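Local atomic coordinates of lipoteichoic acid primase (Listeria monocytogenes, PDB entry 4UOP), a protein that belongs to the sulfatase family of alpha/beta proteins and holds a magnesium ion in its extracellular catalytic domain. Residues B[254-257]-B[258-262]; B[81-84]-B[85-88]; B[371-374]-B[375-379]; B[381-385]-B[386-390]; B[340-343]-B[344-348]. All blocks are in the same frame, centred on the assembly; numbering follows the deposited sequence.

Interaction 1 (B[254-257]-B[258-262]); sequences VHYA and DKQLG
Y256 and Q260 meet one turn apart on helix 246-271 because their first torsions differ: Y256 carries its ring opposite the backbone N (chi1 170°) and sends it toward the C-terminal end, whereas Q260 keeps CG beside its backbone N (chi1 -66°) and folds back to meet it. The methylene CG of Q260 comes down over one face of the tyrosine ring, offset toward the phenol end, 3.8 Å from the Y256 ring centroid, a CH-pi contact. The nearest carbon pair is Y256 CZ with Q260 CG at 3.5 Å. Beneath this runs the regular i to i+4 backbone ladder, in which D258 N bonds V254 O at 2.8 Å and L261 N bonds A257 O at 3.0 Å. On another side of the helix a water donates to H255 O at 2.9 Å and to D258 OD1 at 2.7 Å, giving H255 O a second donor besides K259 N. The water also lies against one face of the H255 imidazole, whose ND1 is bonded to I82 O. The other carboxylate oxygen, D258 OD2, accepts from L86 N in the first turn of helix 84-89. The water and that amide thus each bond one oxygen of the buried D258 carboxylate, and the nearby N-terminus of helix 84-89 would be expected to favour its charged form.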
loop_
_atom_site.group_PDB
_atom_site.type_symbol
_atom_site.label_atom_id
_atom_site.label_comp_id
_atom_site.label_asym_id
_atom_site.label_seq_id
_atom_site.Cartn_x
_atom_site.Cartn_y
_atom_site.Cartn_z
ATOM N N VAL B 254 19.432 -15.473 10.087
ATOM C CA VAL B 254 20.428 -14.479 9.666
ATOM C C VAL B 254 21.840 -15.071 9.763
ATOM O O VAL B 254 22.663 -14.862 8.882
ATOM C CB VAL B 254 20.292 -13.192 10.491
ATOM C CG1 VAL B 254 21.518 -12.309 10.343
ATOM C CG2 VAL B 254 19.022 -12.455 10.075
ATOM N N HIS B 255 22.101 -15.853 10.817
ATOM C CA HIS B 255 23.388 -16.482 10.978
ATOM C C HIS B 255 23.649 -17.477 9.854
ATOM O O HIS B 255 24.742 -17.534 9.326
ATOM C CB HIS B 255 23.494 -17.179 12.338
ATOM C CG HIS B 255 24.805 -17.859 12.555
ATOM N ND1 HIS B 255 25.956 -17.168 12.860
ATOM C CD2 HIS B 255 25.156 -19.163 12.477
ATOM C CE1 HIS B 255 26.954 -18.027 12.994
ATOM N NE2 HIS B 255 26.495 -19.240 12.760
ATOM N N TYR B 256 22.641 -18.274 9.505
ATOM C CA TYR B 256 22.754 -19.193 8.390
ATOM C C TYR B 256 23.045 -18.426 7.084
ATOM O O TYR B 256 23.957 -18.773 6.329
ATOM C CB TYR B 256 21.487 -20.032 8.245
ATOM C CG TYR B 256 21.477 -20.814 6.970
ATOM C CD1 TYR B 256 22.175 -22.022 6.861
ATOM C CD2 TYR B 256 20.825 -20.320 5.824
ATOM C CE1 TYR B 256 22.195 -22.718 5.664
ATOM C CE2 TYR B 256 20.842 -21.014 4.637
ATOM C CZ TYR B 256 21.526 -22.214 4.560
ATOM O OH TYR B 256 21.553 -22.884 3.355
ATOM N N ALA B 257 22.260 -17.396 6.829
ATOM C CA ALA B 257 22.413 -16.613 5.606
ATOM C C ALA B 257 23.810 -15.970 5.531
ATOM O O ALA B 257 24.449 -15.986 4.479
ATOM C CB ALA B 257 21.318 -15.567 5.517
ATOM N N ASP B 258 24.276 -15.422 6.642
ATOM C CA ASP B 258 25.611 -14.828 6.732
ATOM C C ASP B 258 26.714 -15.882 6.528
ATOM O O ASP B 258 27.716 -15.634 5.843
ATOM C CB ASP B 258 25.766 -14.093 8.058
ATOM C CG ASP B 258 27.170 -13.577 8.299
ATOM O OD1 ASP B 258 28.061 -14.363 8.734
ATOM O OD2 ASP B 258 27.385 -12.353 8.082
ATOM N N LYS B 259 26.527 -17.070 7.102
ATOM C CA LYS B 259 27.475 -18.165 6.873
ATOM C C LYS B 259 27.605 -18.521 5.387
ATOM O O LYS B 259 28.713 -18.671 4.872
ATOM C CB LYS B 259 27.049 -19.402 7.651
ATOM C CG LYS B 259 27.987 -20.587 7.499
ATOM C CD LYS B 259 27.609 -21.647 8.519
ATOM C CE LYS B 259 28.473 -22.893 8.418
ATOM N NZ LYS B 259 27.750 -23.938 7.655
ATOM N N GLN B 260 26.475 -18.678 4.709
ATOM C CA GLN B 260 26.470 -19.079 3.309
ATOM C C GLN B 260 27.042 -17.968 2.443
ATOM O O GLN B 260 27.759 -18.243 1.489
ATOM C CB GLN B 260 25.069 -19.483 2.842
ATOM C CG GLN B 260 24.542 -20.751 3.531
ATOM C CD GLN B 260 25.509 -21.923 3.448
ATOM O OE1 GLN B 260 26.180 -22.122 2.433
ATOM N NE2 GLN B 260 25.566 -22.719 4.510
ATOM N N LEU B 261 26.769 -16.726 2.809
ATOM C CA LEU B 261 27.403 -15.582 2.128
ATOM C C LEU B 261 28.927 -15.634 2.243
ATOM O O LEU B 261 29.640 -15.442 1.258
ATOM C CB LEU B 261 26.882 -14.270 2.691
ATOM C CG LEU B 261 27.435 -13.008 2.010
ATOM C CD1 LEU B 261 26.973 -12.924 0.558
ATOM C CD2 LEU B 261 27.021 -11.773 2.791
ATOM N N GLY B 262 29.428 -15.962 3.429
ATOM C CA GLY B 262 30.865 -16.109 3.647
ATOM C C GLY B 262 31.511 -17.186 2.781
ATOM O O GLY B 262 32.619 -17.020 2.275
HETATM O O HOH W 1 27.459 -16.698 10.046
#

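Interaction 2 (B[81-84]-B[85-88]); sequences SITP and TLDG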
loop_
_atom_site.group_PDB
_atom_site.type_symbol
_atom_site.label_atom_id
_atom_site.label_comp_id
_atom_site.label_asym_id
_atom_site.label_seq_id
_atom_site.Cartn_x
_atom_site.Cartn_y
_atom_site.Cartn_z
ATOM N N SER B 81 28.911 -14.842 17.504
ATOM C CA SER B 81 28.636 -13.787 16.526
ATOM C C SER B 81 27.508 -14.204 15.607
ATOM O O SER B 81 27.519 -15.307 15.062
ATOM C CB SER B 81 29.873 -13.486 15.685
ATOM O OG SER B 81 30.844 -12.822 16.461
ATOM N N ILE B 82 26.551 -13.312 15.402
ATOM C CA ILE B 82 25.429 -13.605 14.520
ATOM C C ILE B 82 25.825 -13.401 13.059
ATOM O O ILE B 82 25.467 -14.214 12.210
ATOM C CB ILE B 82 24.200 -12.740 14.873
ATOM C CG1 ILE B 82 23.739 -13.041 16.308
ATOM C CG2 ILE B 82 23.054 -12.964 13.890
ATOM C CD1 ILE B 82 23.336 -14.481 16.557
ATOM N N THR B 83 26.548 -12.316 12.763
ATOM C CA THR B 83 26.969 -12.027 11.398
ATOM C C THR B 83 28.483 -11.856 11.292
ATOM O O THR B 83 28.952 -10.788 10.908
ATOM C CB THR B 83 26.291 -10.738 10.847
ATOM O OG1 THR B 83 26.641 -9.622 11.662
ATOM C CG2 THR B 83 24.778 -10.873 10.806
ATOM N N PRO B 84 29.254 -12.911 11.592
ATOM C CA PRO B 84 30.710 -12.797 11.485
ATOM C C PRO B 84 31.232 -12.460 10.073
ATOM O O PRO B 84 32.235 -11.778 9.971
ATOM C CB PRO B 84 31.225 -14.167 11.954
ATOM C CG PRO B 84 30.075 -15.093 11.742
ATOM C CD PRO B 84 28.833 -14.278 11.949
ATOM N N THR B 85 30.567 -12.912 9.010
ATOM C CA THR B 85 30.986 -12.540 7.637
ATOM C C THR B 85 30.916 -11.031 7.465
ATOM O O THR B 85 31.884 -10.418 7.013
ATOM C CB THR B 85 30.139 -13.240 6.548
ATOM O OG1 THR B 85 30.301 -14.650 6.654
ATOM C CG2 THR B 85 30.555 -12.818 5.130
ATOM N N LEU B 86 29.792 -10.423 7.820
ATOM C CA LEU B 86 29.632 -8.966 7.656
ATOM C C LEU B 86 30.582 -8.222 8.578
ATOM O O LEU B 86 31.161 -7.228 8.194
ATOM C CB LEU B 86 28.190 -8.520 7.914
ATOM C CG LEU B 86 27.106 -9.040 6.963
ATOM C CD1 LEU B 86 25.769 -8.342 7.247
ATOM C CD2 LEU B 86 27.504 -8.884 5.510
ATOM N N ASP B 87 30.760 -8.721 9.792
ATOM C CA ASP B 87 31.663 -8.076 10.749
ATOM C C ASP B 87 33.094 -8.059 10.213
ATOM O O ASP B 87 33.770 -7.048 10.315
ATOM C CB ASP B 87 31.617 -8.768 12.107
ATOM C CG ASP B 87 30.206 -8.830 12.701
ATOM O OD1 ASP B 87 29.282 -8.113 12.231
ATOM O OD2 ASP B 87 30.021 -9.610 13.653
ATOM N N GLY B 88 33.531 -9.172 9.625
ATOM C CA GLY B 88 34.857 -9.299 9.024
ATOM C C GLY B 88 35.062 -8.378 7.829
ATOM O O GLY B 88 36.161 -7.871 7.617
HETATM O O HOH W 2 32.031 -11.152 14.781
HETATM O O HOH W 3 27.643 -10.521 14.491
#
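T83 and D87 are joined first by backbone hydrogen bonding: D87 N donates to T83 O at 3.0 Å, with an N-H...O angle of 162°, and G88 N follows by donating to P84 O at 2.9 Å. Water-mediated bonds come next, and both use D87 OD2. One water accepts from T83 N at 2.7 Å and donates to D87 OD2; a second donates to the same oxygen and is hydrogen-bonded to S81 OG, which is also bonded to K76 NZ. The aspartate thereby reaches the N-H of T83, the N-cap residue, through a water rather than directly. This is the start of helix 84-89, with P84, which has no N-H to offer, opening the first turn. The threonine side chain does not cap: its OG1, placed between the backbone N and the carbonyl carbon (chi1 60°), accepts from N74 N and lies 3.1 Å from D87 OD1. Close non-bonded contact is the third kind. The D87 carboxylate folds over the T83 carbonyl, D87 CG standing only 2.9 Å from T83 O, with CG beside its own backbone N (chi1 -56°). Apolar packing is slighter, T83 CB meeting L86 CB at 4.1 Å, while T85 turns OG1 to D258 O on helix 246-271.

Interaction 3 (B[371-374]-B[375-379]); sequences VPER and YTMPE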
loop_
_atom_site.group_PDB
_atom_site.type_symbol
_atom_site.label_atom_id
_atom_site.label_comp_id
_atom_site.label_asym_id
_atom_site.label_seq_id
_atom_site.Cartn_x
_atom_site.Cartn_y
_atom_site.Cartn_z
ATOM N N VAL B 371 17.390 10.907 2.322
ATOM C CA VAL B 371 16.586 9.828 1.767
ATOM C C VAL B 371 15.107 10.031 2.069
ATOM O O VAL B 371 14.681 9.826 3.219
ATOM C CB VAL B 371 17.028 8.460 2.340
ATOM C CG1 VAL B 371 16.279 7.350 1.647
ATOM C CG2 VAL B 371 18.531 8.272 2.183
ATOM N N PRO B 372 14.315 10.431 1.049
ATOM C CA PRO B 372 12.864 10.483 1.187
ATOM C C PRO B 372 12.246 9.106 1.458
ATOM O O PRO B 372 12.722 8.109 0.913
ATOM C CB PRO B 372 12.403 11.013 -0.171
ATOM C CG PRO B 372 13.572 11.772 -0.685
ATOM C CD PRO B 372 14.750 10.963 -0.256
ATOM N N GLU B 373 11.181 9.075 2.262
ATOM C CA GLU B 373 10.459 7.841 2.562
ATOM C C GLU B 373 8.978 8.027 2.319
ATOM O O GLU B 373 8.481 9.143 2.361
ATOM C CB GLU B 373 10.705 7.441 4.012
ATOM C CG GLU B 373 12.165 7.139 4.320
ATOM C CD GLU B 373 12.649 5.818 3.759
ATOM O OE1 GLU B 373 11.824 4.990 3.333
ATOM O OE2 GLU B 373 13.873 5.600 3.749
ATOM N N ARG B 374 8.273 6.929 2.059
ATOM C CA ARG B 374 6.833 6.989 1.856
ATOM C C ARG B 374 6.148 5.705 2.300
ATOM O O ARG B 374 6.801 4.769 2.765
ATOM C CB ARG B 374 6.520 7.269 0.381
ATOM C CG ARG B 374 6.702 6.062 -0.533
ATOM C CD ARG B 374 6.822 6.428 -2.009
ATOM N NE ARG B 374 5.857 7.443 -2.434
ATOM C CZ ARG B 374 5.700 7.841 -3.696
ATOM N NH1 ARG B 374 6.403 7.292 -4.686
ATOM N NH2 ARG B 374 4.815 8.788 -3.968
ATOM N N TYR B 375 4.824 5.699 2.172
ATOM C CA TYR B 375 3.980 4.527 2.428
ATOM C C TYR B 375 3.805 4.215 3.899
ATOM O O TYR B 375 2.696 4.273 4.404
ATOM C CB TYR B 375 4.463 3.299 1.688
ATOM C CG TYR B 375 3.483 2.160 1.755
ATOM C CD1 TYR B 375 2.235 2.263 1.150
ATOM C CD2 TYR B 375 3.789 1.000 2.448
ATOM C CE1 TYR B 375 1.332 1.217 1.198
ATOM C CE2 TYR B 375 2.892 -0.055 2.502
ATOM C CZ TYR B 375 1.668 0.068 1.887
ATOM O OH TYR B 375 0.760 -0.954 1.942
ATOM N N THR B 376 4.885 3.866 4.586
ATOM C CA THR B 376 4.850 3.669 6.023
ATOM C C THR B 376 5.111 4.982 6.768
ATOM O O THR B 376 4.947 5.053 7.982
ATOM C CB THR B 376 5.888 2.622 6.465
ATOM O OG1 THR B 376 7.185 3.020 6.017
ATOM C CG2 THR B 376 5.568 1.263 5.887
ATOM N N MET B 377 5.532 6.013 6.033
ATOM C CA MET B 377 5.658 7.371 6.560
ATOM C C MET B 377 4.958 8.300 5.588
ATOM O O MET B 377 4.901 8.002 4.400
ATOM C CB MET B 377 7.133 7.781 6.661
ATOM C CG MET B 377 7.968 6.814 7.472
ATOM S SD MET B 377 9.679 7.360 7.648
ATOM C CE MET B 377 9.498 8.772 8.729
ATOM N N PRO B 378 4.441 9.432 6.077
ATOM C CA PRO B 378 3.802 10.354 5.135
ATOM C C PRO B 378 4.770 10.993 4.150
ATOM O O PRO B 378 5.954 11.160 4.454
ATOM C CB PRO B 378 3.170 11.423 6.038
ATOM C CG PRO B 378 3.819 11.282 7.359
ATOM C CD PRO B 378 4.268 9.861 7.479
ATOM N N GLU B 379 4.247 11.356 2.985
ATOM C CA GLU B 379 5.037 11.956 1.912
ATOM C C GLU B 379 5.703 13.221 2.441
ATOM O O GLU B 379 5.056 14.034 3.101
ATOM C CB GLU B 379 4.148 12.322 0.713
ATOM C CG GLU B 379 3.283 11.182 0.173
ATOM C CD GLU B 379 3.853 10.504 -1.054
ATOM O OE1 GLU B 379 4.300 11.218 -1.977
ATOM O OE2 GLU B 379 3.829 9.252 -1.114
HETATM O O HOH W 4 8.132 2.149 3.655
#
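The loop between the antiparallel strands 371-373 and 381-383 is closed by a salt bridge between R374 and E379, five residues apart. The guanidinium approaches side-on, bringing two nitrogens to one carboxylate oxygen: R374 NE donates to E379 OE2 at 3.0 Å and R374 NH2 donates to the same E379 OE2 at 3.1 Å. That oxygen lies in the guanidinium plane and is met on its syn side, although the guanidinium and carboxylate planes are turned 48° from each other. A further bond, from R374 NH2 to E379 OE1, is weak. A bend at chi3 (-43°) turns the arginine head to the glutamate. Its charge is shared, since R374 NH2 also bridges to D429 on helix 412-433, while NH1 donates to P121 O. Near the start of the loop the chain folds sharply: T376 N donates to R374 O at 2.8 Å across the single residue Y375, the N-H...O angle being a bent 136°. Further along, R374 CA makes a CA-H...O contact with M377 O at 3.4 Å, and M377 SD packs on E373 CB at 3.8 Å. Y375 and T376 rest on P226 of the second subunit, so the loop also meets the dimer partner. The i to i+2 bond, with Y375 at positive phi and negative psi, is that of a classic gamma turn, set here within the connection of a beta hairpin.

Interaction 4 (B[381-385]-B[386-390]); sequences SYFTN and SYMYQ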
loop_
_atom_site.group_PDB
_atom_site.type_symbol
_atom_site.label_atom_id
_atom_site.label_comp_id
_atom_site.label_asym_id
_atom_site.label_seq_id
_atom_site.Cartn_x
_atom_site.Cartn_y
_atom_site.Cartn_z
ATOM N N SER B 381 8.424 12.921 4.363
ATOM C CA SER B 381 9.311 12.383 5.370
ATOM C C SER B 381 10.669 12.088 4.755
ATOM O O SER B 381 10.739 11.639 3.611
ATOM C CB SER B 381 8.758 11.069 5.921
ATOM O OG SER B 381 7.526 11.237 6.563
ATOM N N TYR B 382 11.741 12.299 5.521
ATOM C CA TYR B 382 13.093 11.985 5.042
ATOM C C TYR B 382 14.104 11.788 6.170
ATOM O O TYR B 382 13.913 12.285 7.295
ATOM C CB TYR B 382 13.592 13.067 4.076
ATOM C CG TYR B 382 13.723 14.419 4.708
ATOM C CD1 TYR B 382 14.869 14.772 5.388
ATOM C CD2 TYR B 382 12.685 15.352 4.638
ATOM C CE1 TYR B 382 14.996 16.010 5.985
ATOM C CE2 TYR B 382 12.803 16.596 5.239
ATOM C CZ TYR B 382 13.965 16.920 5.900
ATOM O OH TYR B 382 14.112 18.142 6.508
ATOM N N PHE B 383 15.184 11.085 5.845
ATOM C CA PHE B 383 16.318 10.878 6.746
ATOM C C PHE B 383 17.556 11.604 6.234
ATOM O O PHE B 383 17.877 11.487 5.063
ATOM C CB PHE B 383 16.701 9.403 6.824
ATOM C CG PHE B 383 15.590 8.483 7.224
ATOM C CD1 PHE B 383 14.839 8.724 8.352
ATOM C CD2 PHE B 383 15.350 7.324 6.503
ATOM C CE1 PHE B 383 13.832 7.842 8.737
ATOM C CE2 PHE B 383 14.358 6.437 6.879
ATOM C CZ PHE B 383 13.590 6.699 7.996
ATOM N N THR B 384 18.260 12.332 7.108
ATOM C CA THR B 384 19.566 12.906 6.764
ATOM C C THR B 384 20.660 12.182 7.539
ATOM O O THR B 384 20.382 11.178 8.198
ATOM C CB THR B 384 19.639 14.424 7.035
ATOM O OG1 THR B 384 19.863 14.662 8.427
ATOM C CG2 THR B 384 18.382 15.119 6.580
ATOM N N ASN B 385 21.889 12.687 7.493
ATOM C CA ASN B 385 22.944 12.130 8.342
ATOM C C ASN B 385 22.880 12.513 9.829
ATOM O O ASN B 385 23.618 11.951 10.638
ATOM C CB ASN B 385 24.343 12.454 7.798
ATOM C CG ASN B 385 24.631 13.946 7.732
ATOM O OD1 ASN B 385 24.171 14.720 8.552
ATOM N ND2 ASN B 385 25.403 14.346 6.737
ATOM N N SER B 386 21.992 13.429 10.196
ATOM C CA SER B 386 21.882 13.832 11.590
ATOM C C SER B 386 20.470 13.908 12.148
ATOM O O SER B 386 20.312 14.019 13.362
ATOM C CB SER B 386 22.569 15.185 11.771
ATOM O OG SER B 386 21.829 16.185 11.100
ATOM N N TYR B 387 19.440 13.863 11.303
ATOM C CA TYR B 387 18.066 13.932 11.807
ATOM C C TYR B 387 17.055 13.353 10.826
ATOM O O TYR B 387 17.361 13.175 9.648
ATOM C CB TYR B 387 17.689 15.369 12.160
ATOM C CG TYR B 387 17.412 16.259 10.965
ATOM C CD1 TYR B 387 18.425 16.976 10.362
ATOM C CD2 TYR B 387 16.132 16.363 10.444
ATOM C CE1 TYR B 387 18.180 17.771 9.252
ATOM C CE2 TYR B 387 15.876 17.159 9.337
ATOM C CZ TYR B 387 16.905 17.857 8.754
ATOM O OH TYR B 387 16.657 18.658 7.663
ATOM N N MET B 388 15.870 13.031 11.336
ATOM C CA MET B 388 14.737 12.638 10.513
ATOM C C MET B 388 13.621 13.662 10.648
ATOM O O MET B 388 13.450 14.264 11.708
ATOM C CB MET B 388 14.221 11.237 10.879
ATOM C CG MET B 388 13.548 11.038 12.218
ATOM S SD MET B 388 12.468 9.570 12.182
ATOM C CE MET B 388 11.051 10.188 11.316
ATOM N N TYR B 389 12.909 13.897 9.557
ATOM C CA TYR B 389 11.731 14.738 9.579
ATOM C C TYR B 389 10.508 13.937 9.159
ATOM O O TYR B 389 10.573 13.135 8.235
ATOM C CB TYR B 389 11.879 15.962 8.668
ATOM C CG TYR B 389 10.586 16.708 8.621
ATOM C CD1 TYR B 389 10.191 17.493 9.688
ATOM C CD2 TYR B 389 9.713 16.558 7.552
ATOM C CE1 TYR B 389 8.978 18.155 9.679
ATOM C CE2 TYR B 389 8.490 17.217 7.532
ATOM C CZ TYR B 389 8.131 18.013 8.602
ATOM O OH TYR B 389 6.913 18.658 8.612
ATOM N N GLN B 390 9.393 14.169 9.850
ATOM C CA GLN B 390 8.112 13.566 9.487
ATOM C C GLN B 390 7.008 14.615 9.627
ATOM O O GLN B 390 6.853 15.205 10.694
ATOM C CB GLN B 390 7.827 12.377 10.401
ATOM C CG GLN B 390 6.618 11.545 10.017
ATOM C CD GLN B 390 6.356 10.402 10.992
ATOM O OE1 GLN B 390 5.199 10.054 11.267
ATOM N NE2 GLN B 390 7.422 9.823 11.527
HETATM O O HOH W 5 21.490 16.910 8.396
#
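T384 OG1 accepts two backbone amides, S386 N and Y387 N, each at 3.0 Å, and is hydrogen-bonded to a water as well. The first of these makes an ST turn, and T384 N returns the grip by donating to Y387 O at 2.8 Å, which closes the two-residue turn of the hairpin formed by strands 381-383 and 387-390. Beyond it Y382 and Y389 form a hydrogen-bonded antiparallel pair. Y382 and Y387 both hold CG between the backbone N and the carbonyl carbon (chi1 63° and 75°), which brings their hydroxyls together: Y387 OH donates to Y382 OH at 2.8 Å, each arriving at the edge of the other ring, the planes 73° apart. Y389 CB covers one face of the Y382 ring, 3.9 Å from its centroid, and T384 CG2 lies over a face of the Y387 ring. On the other face of the hairpin F383 and M388 pair, M388 CB meeting F383 CD1 at 3.6 Å in plane at the ring edge, with M388 SD at that edge in a Met-aromatic contact. The hydroxyls thus form a hydrogen-bonded chain from R417 NH1 through Y387 OH and Y382 OH to V414 O, which the arginine would be expected to polarise.

Interaction 5 (B[340-343]-B[344-348]); sequences DIMP and TVMNL
T344 and D340 meet at the tight end of this contact, where T344 OG1 donates to D340 O at 2.8 Å. T344 N reaches the same D340 O by a longer bond of 3.3 Å, the two donors coming from opposite faces of the carbonyl plane. With OG1 lying beside its own backbone N (chi1 -60°), the threonine hydroxyl can turn back to the preceding turn, and it also accepts from I363 N. The next two backbone bonds are short and nearly straight, V345 N to I341 O and M346 N to M342 O, both 2.9 Å. M346 adds to the crowding here, its CG pressed to 3.2 Å from M342 O. Farther along, N347 N approaches P343 O from above the carbonyl plane, and the following bond, L348 N to T344 O, is weak. The side-chain contacts are at ordinary van der Waals distance: I341 CG2 lies 4.0 Å from V345 CG2, the two branches running side by side, and M342 CG is 3.9 Å from M346 CG. All the touching residues are buried, so this side faces protein rather than solvent: the methionines lie on M139 and L142 of helix 139-144, while I341 and V345 rest on strand 277-283. Apolar branches four residues apart suit a helix packed on a sheet, and a helix laid on the central mixed sheet is the layered alpha/beta arrangement, consistent with the sulfatase family.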
loop_
_atom_site.group_PDB
_atom_site.type_symbol
_atom_site.label_atom_id
_atom_site.label_comp_id
_atom_site.label_asym_id
_atom_site.label_seq_id
_atom_site.Cartn_x
_atom_site.Cartn_y
_atom_site.Cartn_z
ATOM N N ASP B 340 20.170 4.985 -4.239
ATOM C CA ASP B 340 21.505 5.546 -4.472
ATOM C C ASP B 340 22.545 4.542 -4.970
ATOM O O ASP B 340 23.653 4.923 -5.331
ATOM C CB ASP B 340 22.014 6.212 -3.192
ATOM C CG ASP B 340 21.085 7.327 -2.701
ATOM O OD1 ASP B 340 20.696 8.174 -3.547
ATOM O OD2 ASP B 340 20.715 7.338 -1.498
ATOM N N ILE B 341 22.207 3.247 -4.971
ATOM C CA ILE B 341 23.198 2.244 -5.341
ATOM C C ILE B 341 23.656 2.389 -6.801
ATOM O O ILE B 341 24.858 2.329 -7.069
ATOM C CB ILE B 341 22.724 0.813 -5.004
ATOM C CG1 ILE B 341 22.672 0.665 -3.476
ATOM C CG2 ILE B 341 23.669 -0.206 -5.627
ATOM C CD1 ILE B 341 22.123 -0.665 -2.956
ATOM N N MET B 342 22.731 2.637 -7.728
ATOM C CA MET B 342 23.108 2.729 -9.158
ATOM C C MET B 342 24.099 3.872 -9.445
ATOM O O MET B 342 25.177 3.617 -9.979
ATOM C CB MET B 342 21.885 2.853 -10.061
ATOM C CG MET B 342 22.267 3.056 -11.514
ATOM S SD MET B 342 20.880 3.140 -12.637
ATOM C CE MET B 342 21.775 3.480 -14.156
ATOM N N PRO B 343 23.752 5.121 -9.079
ATOM C CA PRO B 343 24.727 6.188 -9.366
ATOM C C PRO B 343 26.083 5.990 -8.670
ATOM O O PRO B 343 27.118 6.334 -9.241
ATOM C CB PRO B 343 24.019 7.466 -8.895
ATOM C CG PRO B 343 22.907 6.994 -8.002
ATOM C CD PRO B 343 22.499 5.660 -8.524
ATOM N N THR B 344 26.084 5.381 -7.479
ATOM C CA THR B 344 27.316 5.129 -6.757
ATOM C C THR B 344 28.176 4.110 -7.530
ATOM O O THR B 344 29.386 4.293 -7.714
ATOM C CB THR B 344 27.009 4.637 -5.319
ATOM O OG1 THR B 344 26.246 5.629 -4.617
ATOM C CG2 THR B 344 28.282 4.350 -4.516
ATOM N N VAL B 345 27.543 3.028 -7.980
ATOM C CA VAL B 345 28.247 1.981 -8.679
ATOM C C VAL B 345 28.710 2.417 -10.080
ATOM O O VAL B 345 29.826 2.103 -10.482
ATOM C CB VAL B 345 27.385 0.703 -8.754
ATOM C CG1 VAL B 345 28.019 -0.329 -9.692
ATOM C CG2 VAL B 345 27.238 0.129 -7.357
ATOM N N MET B 346 27.869 3.145 -10.798
ATOM C CA MET B 346 28.231 3.591 -12.139
ATOM C C MET B 346 29.490 4.465 -12.074
ATOM O O MET B 346 30.361 4.360 -12.946
ATOM C CB MET B 346 27.089 4.353 -12.811
ATOM C CG MET B 346 25.829 3.539 -13.089
ATOM S SD MET B 346 26.069 2.015 -14.053
ATOM C CE MET B 346 26.387 0.823 -12.746
ATOM N N ASN B 347 29.602 5.304 -11.047
ATOM C CA ASN B 347 30.818 6.097 -10.875
ATOM C C ASN B 347 32.069 5.220 -10.702
ATOM O O ASN B 347 33.100 5.433 -11.354
ATOM C CB ASN B 347 30.660 7.086 -9.716
ATOM C CG ASN B 347 31.934 7.867 -9.440
ATOM O OD1 ASN B 347 32.328 8.732 -10.235
ATOM N ND2 ASN B 347 32.592 7.564 -8.342
ATOM N N LEU B 348 31.993 4.219 -9.824
ATOM C CA LEU B 348 33.124 3.323 -9.626
ATOM C C LEU B 348 33.524 2.589 -10.913
ATOM O O LEU B 348 34.722 2.379 -11.182
ATOM C CB LEU B 348 32.811 2.298 -8.519
ATOM C CG LEU B 348 32.692 2.880 -7.119
ATOM C CD1 LEU B 348 32.158 1.825 -6.154
ATOM C CD2 LEU B 348 34.043 3.378 -6.635
#

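How the interactions relate
Interactions 1 and 2 form one unit, their centres 9 Å apart: besides the bonds that join helix 246-271 to the start of helix 84-89, D258 OD1 packs on P84 CD at 3.3 Å. Interactions 3 and 4 form another, centres 11 Å apart, because strands 371-373 and 381-383 are neighbours in one antiparallel sheet; V371 N meets F383 O at 2.8 Å. The two units are far apart, about 30 Å between the centres of interactions 1 and 3. Interaction 5 touches neither, its nearest atoms about 4 Å from interaction 3 and about 13 Å from interactions 1 and 2. From the magnesium ion, held by E66, T108, D284 and H285, side chains of V254, T376 and I341 stand about 11, 13 and 14 Å away.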